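Local coordinates for protein hydroquinone dioxygenase large subunit (Pseudomonas sp., PDB 4ZXA) that forms the large subunit of a two-subunit, Fe2+-dependent hydroquinone 1,2-dioxygenase, which probably uses dioxygen to cleave the aromatic ring of hydroquinone, at residues 244-249 and 313-318; 30-35 and 134-139; 273-278 and 299-304; 78-83 and 93-98. All blocks are in the same frame, centred on the assembly; numbering follows the deposited sequence.

Contact 1 (244-249 and 313-318); sequences CPTTEE and LMVWEN. With H8N (4-hydroxybenzonitrile), chain J.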
# COMPACT_ATOMS: atom_id res chain seq x y z
N CYS E 244 6.47 -9.61 -25.96
CA CYS E 244 6.97 -9.87 -24.61
C CYS E 244 5.85 -10.19 -23.63
O CYS E 244 5.54 -9.37 -22.77
CB CYS E 244 7.75 -8.66 -24.08
SG CYS E 244 8.87 -7.90 -25.29
N PRO E 245 5.25 -11.38 -23.75
CA PRO E 245 4.12 -11.77 -22.91
C PRO E 245 4.57 -11.91 -21.47
O PRO E 245 5.76 -12.09 -21.22
CB PRO E 245 3.72 -13.15 -23.44
CG PRO E 245 4.51 -13.33 -24.72
CD PRO E 245 5.72 -12.50 -24.59
N THR E 246 3.62 -11.86 -20.54
CA THR E 246 3.91 -12.00 -19.12
C THR E 246 2.61 -12.34 -18.40
O THR E 246 1.53 -12.01 -18.88
CB THR E 246 4.53 -10.71 -18.55
OG1 THR E 246 4.68 -10.82 -17.14
CG2 THR E 246 3.65 -9.51 -18.86
N THR E 247 2.71 -13.01 -17.25
CA THR E 247 1.55 -13.38 -16.47
C THR E 247 1.43 -12.46 -15.27
O THR E 247 2.36 -12.33 -14.49
CB THR E 247 1.62 -14.86 -16.04
OG1 THR E 247 2.72 -15.05 -15.14
CG2 THR E 247 1.83 -15.75 -17.27
N GLU E 248 0.28 -11.81 -15.14
CA GLU E 248 0.08 -10.75 -14.16
C GLU E 248 -0.89 -11.16 -13.07
O GLU E 248 -1.99 -11.65 -13.33
CB GLU E 248 -0.42 -9.47 -14.84
CG GLU E 248 0.06 -9.27 -16.27
CD GLU E 248 1.55 -8.95 -16.38
OE1 GLU E 248 2.38 -9.64 -15.75
OE2 GLU E 248 1.88 -8.00 -17.13
N GLU E 249 -0.47 -10.97 -11.82
CA GLU E 249 -1.32 -11.25 -10.67
C GLU E 249 -1.18 -10.11 -9.67
O GLU E 249 -0.12 -9.51 -9.54
CB GLU E 249 -0.96 -12.59 -10.03
CG GLU E 249 -2.03 -13.12 -9.11
CD GLU E 249 -1.75 -14.52 -8.63
OE1 GLU E 249 -0.96 -15.23 -9.27
OE2 GLU E 249 -2.33 -14.91 -7.60
N LEU E 313 -0.95 -11.55 -20.42
CA LEU E 313 -0.89 -10.25 -21.08
C LEU E 313 0.25 -10.22 -22.08
O LEU E 313 1.37 -10.62 -21.79
CB LEU E 313 -0.70 -9.10 -20.07
CG LEU E 313 -0.37 -7.72 -20.67
CD1 LEU E 313 -1.53 -7.18 -21.49
CD2 LEU E 313 -0.02 -6.73 -19.59
N MET E 314 -0.05 -9.75 -23.28
CA MET E 314 1.01 -9.57 -24.26
C MET E 314 1.45 -8.11 -24.28
O MET E 314 0.65 -7.22 -24.60
CB MET E 314 0.53 -9.99 -25.64
CG MET E 314 1.51 -9.61 -26.74
SD MET E 314 3.00 -10.61 -26.69
CE MET E 314 2.39 -12.19 -27.29
N VAL E 315 2.72 -7.86 -23.93
CA VAL E 315 3.31 -6.53 -24.06
C VAL E 315 4.13 -6.48 -25.35
O VAL E 315 5.07 -7.26 -25.55
CB VAL E 315 4.22 -6.16 -22.85
CG1 VAL E 315 4.76 -4.73 -23.01
CG2 VAL E 315 3.46 -6.31 -21.54
N TRP E 316 3.76 -5.58 -26.25
CA TRP E 316 4.41 -5.52 -27.54
C TRP E 316 5.41 -4.35 -27.56
O TRP E 316 5.04 -3.18 -27.54
CB TRP E 316 3.38 -5.38 -28.64
CG TRP E 316 3.93 -5.18 -30.02
CD1 TRP E 316 5.02 -5.79 -30.58
CD2 TRP E 316 3.39 -4.31 -31.02
NE1 TRP E 316 5.19 -5.35 -31.88
CE2 TRP E 316 4.21 -4.44 -32.17
CE3 TRP E 316 2.31 -3.42 -31.06
CZ2 TRP E 316 3.97 -3.71 -33.33
CZ3 TRP E 316 2.07 -2.70 -32.22
CH2 TRP E 316 2.90 -2.85 -33.34
N GLU E 317 6.70 -4.68 -27.58
CA GLU E 317 7.72 -3.66 -27.44
C GLU E 317 8.39 -3.34 -28.77
O GLU E 317 8.36 -4.14 -29.71
CB GLU E 317 8.77 -4.11 -26.42
CG GLU E 317 8.27 -4.07 -24.98
CD GLU E 317 9.35 -4.47 -23.99
OE1 GLU E 317 10.52 -4.61 -24.41
OE2 GLU E 317 9.03 -4.66 -22.79
N ASN E 318 9.02 -2.18 -28.81
CA ASN E 318 9.74 -1.71 -29.98
C ASN E 318 11.15 -1.30 -29.56
O ASN E 318 11.35 -0.27 -28.94
CB ASN E 318 9.01 -0.52 -30.60
CG ASN E 318 9.71 0.01 -31.85
OD1 ASN E 318 10.78 -0.47 -32.23
ND2 ASN E 318 9.10 1.00 -32.50
NAA H8N J . 4.54 -0.35 -18.18
CAC H8N J . 4.50 -1.47 -17.93
CAI H8N J . 4.41 -2.93 -17.63
CAF H8N J . 3.23 -3.59 -17.95
CAD H8N J . 3.10 -4.95 -17.69
CAH H8N J . 4.18 -5.61 -17.11
OAB H8N J . 4.06 -6.94 -16.83
CAE H8N J . 5.36 -4.94 -16.79
CAG H8N J . 5.48 -3.59 -17.06

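Contact 2 (30-35 and 134-139); sequences RSFQLG and RDWTNA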
# COMPACT_ATOMS: atom_id res chain seq x y z
N ARG E 30 22.16 -5.16 6.46
CA ARG E 30 23.13 -4.13 6.14
C ARG E 30 22.46 -2.88 5.59
O ARG E 30 21.53 -2.97 4.79
CB ARG E 30 24.09 -4.64 5.07
CG ARG E 30 24.76 -5.97 5.36
CD ARG E 30 25.62 -6.39 4.18
NE ARG E 30 26.38 -7.60 4.46
CZ ARG E 30 27.57 -7.60 5.04
NH1 ARG E 30 28.14 -6.45 5.39
NH2 ARG E 30 28.20 -8.74 5.27
N SER E 31 22.93 -1.71 5.97
CA SER E 31 22.48 -0.49 5.31
C SER E 31 23.38 -0.26 4.10
O SER E 31 24.47 -0.80 4.02
CB SER E 31 22.56 0.71 6.26
OG SER E 31 23.88 0.88 6.74
N PHE E 32 22.91 0.53 3.14
CA PHE E 32 23.69 0.80 1.93
C PHE E 32 23.77 2.29 1.64
O PHE E 32 22.88 3.07 1.97
CB PHE E 32 23.12 0.04 0.72
CG PHE E 32 23.30 -1.46 0.79
CD1 PHE E 32 22.40 -2.25 1.49
CD2 PHE E 32 24.38 -2.07 0.18
CE1 PHE E 32 22.57 -3.63 1.56
CE2 PHE E 32 24.55 -3.45 0.24
CZ PHE E 32 23.65 -4.23 0.93
N GLN E 33 24.87 2.68 1.01
CA GLN E 33 25.08 4.05 0.60
C GLN E 33 25.19 4.10 -0.91
O GLN E 33 25.90 3.29 -1.53
CB GLN E 33 26.37 4.61 1.23
CG GLN E 33 26.55 6.11 1.02
CD GLN E 33 25.71 6.92 1.99
OE1 GLN E 33 25.44 6.47 3.10
NE2 GLN E 33 25.28 8.11 1.58
N LEU E 34 24.50 5.05 -1.51
CA LEU E 34 24.57 5.25 -2.95
C LEU E 34 24.58 6.75 -3.13
O LEU E 34 23.57 7.40 -2.90
CB LEU E 34 23.37 4.62 -3.64
CG LEU E 34 23.31 4.69 -5.17
CD1 LEU E 34 24.60 4.15 -5.77
CD2 LEU E 34 22.11 3.90 -5.69
N GLY E 35 25.74 7.29 -3.51
CA GLY E 35 25.91 8.73 -3.52
C GLY E 35 25.39 9.25 -2.20
O GLY E 35 25.78 8.78 -1.14
N ARG E 134 19.72 -9.10 -2.45
CA ARG E 134 20.39 -10.25 -1.86
C ARG E 134 20.28 -10.18 -0.35
O ARG E 134 19.87 -11.14 0.30
CB ARG E 134 21.86 -10.29 -2.29
CG ARG E 134 22.57 -11.61 -1.99
CD ARG E 134 24.01 -11.61 -2.52
NE ARG E 134 24.65 -12.91 -2.33
CZ ARG E 134 24.99 -13.75 -3.31
NH1 ARG E 134 24.77 -13.43 -4.59
NH2 ARG E 134 25.56 -14.91 -3.02
N ASP E 135 20.63 -9.03 0.22
CA ASP E 135 20.66 -8.90 1.66
C ASP E 135 19.27 -8.83 2.33
O ASP E 135 19.06 -9.43 3.38
CB ASP E 135 21.54 -7.71 2.07
CG ASP E 135 21.79 -7.67 3.58
OD1 ASP E 135 22.54 -8.53 4.08
OD2 ASP E 135 21.22 -6.78 4.26
N TRP E 136 18.32 -8.12 1.71
CA TRP E 136 17.03 -7.89 2.36
C TRP E 136 15.96 -8.95 2.05
O TRP E 136 14.87 -8.95 2.66
CB TRP E 136 16.50 -6.49 2.01
CG TRP E 136 17.39 -5.38 2.47
CD1 TRP E 136 18.57 -5.50 3.14
CD2 TRP E 136 17.17 -3.98 2.29
NE1 TRP E 136 19.10 -4.26 3.39
CE2 TRP E 136 18.26 -3.31 2.88
CE3 TRP E 136 16.15 -3.23 1.70
CZ2 TRP E 136 18.36 -1.92 2.89
CZ3 TRP E 136 16.26 -1.85 1.70
CH2 TRP E 136 17.35 -1.21 2.29
N THR E 137 16.27 -9.85 1.13
CA THR E 137 15.34 -10.90 0.81
C THR E 137 15.65 -12.20 1.56
O THR E 137 16.62 -12.88 1.26
CB THR E 137 15.29 -11.19 -0.70
OG1 THR E 137 15.08 -9.97 -1.41
CG2 THR E 137 14.17 -12.17 -1.00
N ASN E 138 14.80 -12.52 2.51
CA ASN E 138 14.94 -13.71 3.32
C ASN E 138 14.48 -14.92 2.56
O ASN E 138 13.83 -14.78 1.53
CB ASN E 138 14.10 -13.55 4.59
CG ASN E 138 14.50 -12.35 5.39
OD1 ASN E 138 15.70 -12.05 5.53
ND2 ASN E 138 13.52 -11.62 5.91
N ALA E 139 14.81 -16.10 3.08
CA ALA E 139 14.58 -17.36 2.37
C ALA E 139 13.10 -17.66 2.24
O ALA E 139 12.70 -18.59 1.55
CB ALA E 139 15.27 -18.50 3.10

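Contact 3 (273-278 and 299-304); sequences WDVGDK and ADIRHQ. With CD (cadmium ion), chain I.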
# COMPACT_ATOMS: atom_id res chain seq x y z
N TRP E 273 -6.33 -0.86 -15.55
CA TRP E 273 -5.29 0.16 -15.53
C TRP E 273 -5.78 1.53 -15.06
O TRP E 273 -6.71 2.10 -15.64
CB TRP E 273 -4.63 0.27 -16.90
CG TRP E 273 -3.85 -0.95 -17.27
CD1 TRP E 273 -4.32 -2.05 -17.93
CD2 TRP E 273 -2.47 -1.22 -16.97
NE1 TRP E 273 -3.32 -2.97 -18.09
CE2 TRP E 273 -2.17 -2.49 -17.51
CE3 TRP E 273 -1.46 -0.51 -16.33
CZ2 TRP E 273 -0.90 -3.06 -17.41
CZ3 TRP E 273 -0.19 -1.08 -16.23
CH2 TRP E 273 0.07 -2.34 -16.76
N ASP E 274 -5.17 2.05 -14.00
CA ASP E 274 -5.32 3.46 -13.62
C ASP E 274 -4.41 4.27 -14.53
O ASP E 274 -3.21 4.02 -14.56
CB ASP E 274 -4.86 3.69 -12.19
CG ASP E 274 -6.01 3.91 -11.22
OD1 ASP E 274 -7.13 3.40 -11.47
OD2 ASP E 274 -5.79 4.59 -10.20
N VAL E 275 -4.96 5.23 -15.24
CA VAL E 275 -4.13 6.03 -16.12
C VAL E 275 -4.21 7.49 -15.78
O VAL E 275 -5.29 8.07 -15.75
CB VAL E 275 -4.50 5.83 -17.59
CG1 VAL E 275 -3.62 6.71 -18.49
CG2 VAL E 275 -4.39 4.34 -17.96
N GLY E 276 -3.05 8.08 -15.51
CA GLY E 276 -2.99 9.47 -15.13
C GLY E 276 -1.90 10.29 -15.79
O GLY E 276 -1.12 9.81 -16.62
N ASP E 277 -1.85 11.56 -15.40
CA ASP E 277 -0.88 12.52 -15.90
C ASP E 277 0.53 12.24 -15.39
O ASP E 277 0.74 12.03 -14.20
CB ASP E 277 -1.30 13.92 -15.49
CG ASP E 277 -1.63 14.79 -16.67
OD1 ASP E 277 -0.73 14.95 -17.54
OD2 ASP E 277 -2.77 15.30 -16.74
N LYS E 278 1.49 12.18 -16.31
CA LYS E 278 2.87 11.88 -15.97
C LYS E 278 3.36 12.85 -14.91
O LYS E 278 4.04 12.47 -13.97
CB LYS E 278 3.76 11.94 -17.21
CG LYS E 278 4.74 10.80 -17.33
CD LYS E 278 5.23 10.64 -18.76
CE LYS E 278 5.91 11.91 -19.26
NZ LYS E 278 6.54 11.73 -20.60
N ALA E 299 2.60 8.06 -24.60
CA ALA E 299 3.92 8.37 -24.09
C ALA E 299 3.89 9.42 -22.98
O ALA E 299 4.93 9.70 -22.37
CB ALA E 299 4.80 8.83 -25.22
N ASP E 300 2.72 10.01 -22.72
CA ASP E 300 2.64 11.14 -21.78
C ASP E 300 1.81 10.85 -20.53
O ASP E 300 1.35 11.77 -19.86
CB ASP E 300 2.12 12.41 -22.49
CG ASP E 300 0.73 12.22 -23.10
OD1 ASP E 300 0.27 11.06 -23.23
OD2 ASP E 300 0.10 13.25 -23.45
N ILE E 301 1.62 9.58 -20.22
CA ILE E 301 0.86 9.22 -19.04
C ILE E 301 1.70 8.34 -18.13
O ILE E 301 2.78 7.89 -18.50
CB ILE E 301 -0.52 8.54 -19.39
CG1 ILE E 301 -0.34 7.36 -20.36
CG2 ILE E 301 -1.50 9.54 -19.99
CD1 ILE E 301 0.19 6.09 -19.72
N ARG E 302 1.19 8.11 -16.93
CA ARG E 302 1.72 7.08 -16.05
C ARG E 302 0.55 6.18 -15.69
O ARG E 302 -0.62 6.58 -15.79
CB ARG E 302 2.29 7.72 -14.79
CG ARG E 302 1.23 8.41 -13.97
CD ARG E 302 1.83 9.21 -12.85
NE ARG E 302 1.14 8.95 -11.60
CZ ARG E 302 1.30 9.66 -10.48
NH1 ARG E 302 2.13 10.71 -10.48
NH2 ARG E 302 0.63 9.33 -9.38
N HIS E 303 0.84 4.95 -15.27
CA HIS E 303 -0.23 3.98 -15.07
C HIS E 303 0.22 2.83 -14.18
O HIS E 303 1.40 2.67 -13.92
CB HIS E 303 -0.71 3.47 -16.43
CG HIS E 303 0.37 2.85 -17.26
ND1 HIS E 303 0.16 2.41 -18.54
CD2 HIS E 303 1.67 2.59 -16.97
CE1 HIS E 303 1.29 1.90 -19.02
NE2 HIS E 303 2.21 2.00 -18.08
N GLN E 304 -0.74 2.05 -13.70
CA GLN E 304 -0.46 0.91 -12.83
C GLN E 304 -1.60 -0.06 -13.06
O GLN E 304 -2.74 0.35 -13.29
CB GLN E 304 -0.40 1.36 -11.36
CG GLN E 304 0.09 0.28 -10.39
CD GLN E 304 0.37 0.81 -8.98
OE1 GLN E 304 -0.25 1.76 -8.52
NE2 GLN E 304 1.33 0.19 -8.30
CD CD I . 4.22 1.81 -19.01
O HOH W 1 -3.33 2.96 -9.21
O HOH W 2 3.37 12.48 -11.62

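Contact 4 (78-83 and 93-98); sequences FFYGWV and NYYGKV. With H8N (4-hydroxybenzonitrile), chain J.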
# COMPACT_ATOMS: atom_id res chain seq x y z
N PHE E 78 16.15 -1.31 -15.36
CA PHE E 78 15.63 0.05 -15.17
C PHE E 78 14.64 0.48 -16.24
O PHE E 78 14.22 1.64 -16.27
CB PHE E 78 16.77 1.05 -14.94
CG PHE E 78 17.59 0.73 -13.73
CD1 PHE E 78 17.11 1.01 -12.45
CD2 PHE E 78 18.82 0.10 -13.85
CE1 PHE E 78 17.85 0.70 -11.31
CE2 PHE E 78 19.57 -0.21 -12.73
CZ PHE E 78 19.09 0.08 -11.45
N PHE E 79 14.26 -0.46 -17.10
CA PHE E 79 13.12 -0.26 -17.98
C PHE E 79 13.31 0.99 -18.84
O PHE E 79 14.40 1.25 -19.35
CB PHE E 79 11.85 -0.14 -17.13
CG PHE E 79 10.60 -0.61 -17.83
CD1 PHE E 79 10.68 -1.42 -18.96
CD2 PHE E 79 9.35 -0.25 -17.37
CE1 PHE E 79 9.52 -1.85 -19.62
CE2 PHE E 79 8.19 -0.67 -18.02
CZ PHE E 79 8.28 -1.48 -19.14
N TYR E 80 12.24 1.76 -19.01
CA TYR E 80 12.26 3.02 -19.77
C TYR E 80 11.52 4.02 -18.92
O TYR E 80 10.72 3.64 -18.09
CB TYR E 80 11.50 2.87 -21.10
CG TYR E 80 12.01 1.74 -21.92
CD1 TYR E 80 13.12 1.89 -22.72
CD2 TYR E 80 11.41 0.49 -21.84
CE1 TYR E 80 13.61 0.84 -23.47
CE2 TYR E 80 11.90 -0.58 -22.58
CZ TYR E 80 13.00 -0.40 -23.39
OH TYR E 80 13.48 -1.45 -24.13
N GLY E 81 11.75 5.30 -19.15
CA GLY E 81 11.00 6.31 -18.43
C GLY E 81 11.13 6.20 -16.91
O GLY E 81 12.21 5.87 -16.40
N TRP E 82 10.03 6.45 -16.20
CA TRP E 82 10.08 6.54 -14.74
C TRP E 82 9.47 5.31 -14.08
O TRP E 82 8.29 5.01 -14.26
CB TRP E 82 9.33 7.77 -14.25
CG TRP E 82 9.89 9.09 -14.68
CD1 TRP E 82 10.51 10.02 -13.89
CD2 TRP E 82 9.84 9.66 -15.99
NE1 TRP E 82 10.87 11.12 -14.63
CE2 TRP E 82 10.46 10.93 -15.93
CE3 TRP E 82 9.34 9.22 -17.22
CZ2 TRP E 82 10.60 11.76 -17.06
CZ3 TRP E 82 9.48 10.05 -18.34
CH2 TRP E 82 10.10 11.30 -18.24
N VAL E 83 10.28 4.60 -13.30
CA VAL E 83 9.81 3.47 -12.52
C VAL E 83 9.64 3.92 -11.06
O VAL E 83 10.62 4.17 -10.36
CB VAL E 83 10.81 2.33 -12.61
CG1 VAL E 83 10.36 1.15 -11.76
CG2 VAL E 83 11.05 1.92 -14.08
N ASN E 93 15.34 5.92 -16.21
CA ASN E 93 16.44 5.37 -16.98
C ASN E 93 16.81 6.36 -18.06
O ASN E 93 15.95 6.78 -18.84
CB ASN E 93 16.07 4.01 -17.58
CG ASN E 93 17.30 3.20 -17.99
OD1 ASN E 93 18.42 3.72 -17.98
ND2 ASN E 93 17.10 1.93 -18.34
N TYR E 94 18.09 6.69 -18.10
CA TYR E 94 18.67 7.55 -19.11
C TYR E 94 19.59 6.76 -20.04
O TYR E 94 20.40 7.33 -20.76
CB TYR E 94 19.32 8.79 -18.50
CG TYR E 94 18.29 9.80 -18.08
CD1 TYR E 94 17.44 10.37 -19.01
CD2 TYR E 94 18.13 10.15 -16.75
CE1 TYR E 94 16.48 11.28 -18.64
CE2 TYR E 94 17.17 11.06 -16.37
CZ TYR E 94 16.35 11.62 -17.32
OH TYR E 94 15.39 12.53 -16.96
N TYR E 95 19.41 5.44 -20.04
CA TYR E 95 20.13 4.56 -20.96
C TYR E 95 21.67 4.61 -20.97
O TYR E 95 22.28 4.79 -22.02
CB TYR E 95 19.53 4.72 -22.35
CG TYR E 95 18.04 4.91 -22.27
CD1 TYR E 95 17.24 3.94 -21.67
CD2 TYR E 95 17.43 6.05 -22.74
CE1 TYR E 95 15.89 4.10 -21.56
CE2 TYR E 95 16.07 6.22 -22.64
CZ TYR E 95 15.30 5.24 -22.05
OH TYR E 95 13.94 5.40 -21.95
N GLY E 96 22.26 4.46 -19.79
CA GLY E 96 23.70 4.49 -19.61
C GLY E 96 23.94 5.09 -18.24
O GLY E 96 24.86 4.72 -17.51
N LYS E 97 23.08 6.03 -17.92
CA LYS E 97 22.98 6.67 -16.60
C LYS E 97 21.55 6.50 -16.07
O LYS E 97 20.59 6.44 -16.84
CB LYS E 97 23.32 8.16 -16.71
CG LYS E 97 24.79 8.47 -17.01
CD LYS E 97 24.96 9.88 -17.59
CE LYS E 97 26.36 10.43 -17.36
NZ LYS E 97 27.45 9.52 -17.83
N VAL E 98 21.41 6.41 -14.75
CA VAL E 98 20.09 6.32 -14.15
C VAL E 98 19.95 7.30 -13.00
O VAL E 98 20.76 7.29 -12.07
CB VAL E 98 19.80 4.91 -13.58
CG1 VAL E 98 18.49 4.91 -12.81
CG2 VAL E 98 19.79 3.86 -14.69
NAA H8N J . 4.54 -0.35 -18.18
CAC H8N J . 4.50 -1.47 -17.93
CAI H8N J . 4.41 -2.93 -17.63
CAF H8N J . 3.23 -3.59 -17.95
CAD H8N J . 3.10 -4.95 -17.69
CAH H8N J . 4.18 -5.61 -17.11
OAB H8N J . 4.06 -6.94 -16.83
CAE H8N J . 5.36 -4.94 -16.79
CAG H8N J . 5.48 -3.59 -17.06

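Contact 1 (244-249 and 313-318)
E248 and L313 cross obliquely at the phenol end of bound 4-hydroxybenzonitrile, E248 CG against L313 CB (3.9 Å). The carboxylate accepts from the ligand hydroxyl, ligand OAB to E248 OE2 2.4 Å, a very short distance to be read with care because OE2 is crowded in the model. T246 CG2 approaches the same OAB at 3.3 Å. L313 CD2 meets the ligand ring near its plane and V315 CG2 lies against its face, each 4.1 Å from CAD; branched aliphatic residues suit this wall because they offer methyls and no competing polar group. Behind this shell, T246 OG1, set anti to the backbone N (chi1 174°), donates to E248 OE1 at 2.9 Å from above the carboxylate plane, and is hydrogen-bonded to N231 N. Strands 241-249 and 310-318 run antiparallel in one sheet of the cupin fold, joined by T246 N to L313 O (2.9 Å) and L313 N to T246 O. On the face turned from the ligand, P245 and M314 lie side by side. M314 bends at chi2 and chi3, which brings its CE to 3.5 Å from P245 CG, and L219 and L223 of helix 219-224 touch the proline. The sulfur of C244 rests against the stem and carboxylate carbon of E317.

Contact 2 (30-35 and 134-139)
R30 and D135 bring the two backbones nearest each other, 7.0 Å between their CA atoms, where segment 30-35, which carries strand 32-34, passes the last turn of helix 122-136. The C-terminal turn of this helix is joined here to the antiparallel sheet of the N-terminal region. Two side chains of the helix grip the backbone of one residue. D135 reaches out with CG anti to its own N (chi1 -171°), and its OD2 accepts from R30 N at 2.9 Å on the syn side, though tilted from the carboxylate plane. Aspartate suits the place because its short carboxylate reaches this N-H with OD2 while OD1 faces the guanidinium edge across the arginine stem, 3.6 Å from R30 CG. The ion pair with R30 NE is long, and R30 NH1 is hydrogen-bonded to S21 O. Putting an alanine at D135 would probably leave R30 N without its acceptor and this segment less firmly held to the helix. F32 turns its ring edge to the helix, CZ 4.2 Å from D135 CB. Tryptophan fits because its ring packs on F32 while its N-H takes a backbone carbonyl: W136 NE1 donates to R30 O at 3.1 Å, the oxygen in the indole plane and the donor in the carbonyl plane.

Contact 3 (273-278 and 299-304)
The imidazole of H303 carries W273 CZ3 over the centre of one face, 4.0 Å above its plane, and at its edge NE2 binds the cadmium ion at 2.2 Å. The two rings are inclined by 41°, an oblique packing in which the indole's benzene part also packs on the Q304 backbone, W273 CE3 lying 3.3 Å from Q304 C. This is the metal site of a cupin: H256, N258 and E262 supply further ligands, and 4-hydroxybenzonitrile touches both W273 and H303. Histidine suits the place because its imidazole offers a nitrogen to the metal and a flat face to W273. A chi1 of 57° sets the ring between its backbone N and carbonyl carbon, NE2 turned to the metal. Strands 270-277 and 301-307 are antiparallel neighbours. G276 and R302 form a hydrogen-bonded pair, G276 N meeting R302 O at 2.9 Å, whereas V275 and H303 form a non-hydrogen-bonded pair, side by side. V275 CG1 packs on I301 CB at 3.7 Å, apolar on apolar next to M297. Beyond the strand, K278 uses its long flexible chain to bring NZ to A299 O (3.1 Å) and also to N258 O. An alanine in place of K278 would probably leave these two carbonyls without their shared donor and the loop of metal ligand N258 less restrained. On its way the lysine bends at chi3, its CD 3.7 Å from I301 O.

Contact 4 (78-83 and 93-98)
Y80 and N93 are the nearest residues of the two backbones, 5.5 Å between CA atoms, where segment 78-83 passes the end of strand 89-93, and G81 O takes N93 N at 3.1 Å. Glycine suits position 81 because a CB there would be crowded by W82 CE3. The N93 side chain does double duty. With CG anti to the backbone N (chi1 -161°), its ND2 reaches F79 O at 3.0 Å, coming from above the carbonyl plane, while OD1 accepts from Y95 N at 2.9 Å in an Asx turn. Asparagine suits the place because one amide both donates across the contact and accepts within its own turn; the two bonds fix its rotation. V98 lays CG2 over one face of the F78 ring, a CH-pi contact 4.3 Å from the centroid, and I125 and M126 of helix 122-136 add to this apolar packing. Y95 and Y80 cross at about a right angle. The Y95 hydroxyl comes to the edge of the Y80 ring and lies 3.6 Å from Y80 CB, its hydrogen-bond partner being D259. F79 points the other way, its CE2 edge 3.7 Å from NAA of 4-hydroxybenzonitrile. Its ring also meets those of W76 and H256, and Y80 O is hydrogen-bonded to NE2 of H256, itself a metal ligand. Segment 78-83 is thus joined to the hairpin of strands 89-93 and 97-102 on one side and lines the nitrile end of the cupin ligand pocket on the other.

In the fold
Contacts 1, 3 and 4 surround the bound 4-hydroxybenzonitrile, their centres 17 to 19 Å apart. Contact 1 takes its phenol end and contact 4 its nitrile end, and the two touch where F79 packs on E317. Contact 3 brings a metal ligand, and the nitrile nitrogen NAA joins it at the cadmium ion, 2.3 Å away. Strand 301-307 is followed in the chain by strand 310-318, and contact 3 is nested inside the loop closed by contact 1. Contacts 3 and 4 reach the same antiparallel sheet and meet where K278 packs on W82. Contact 2 is remote, its nearest atoms about 17 Å from contact 1, but it encloses contact 4 along the chain and approaches it within about 7 Å.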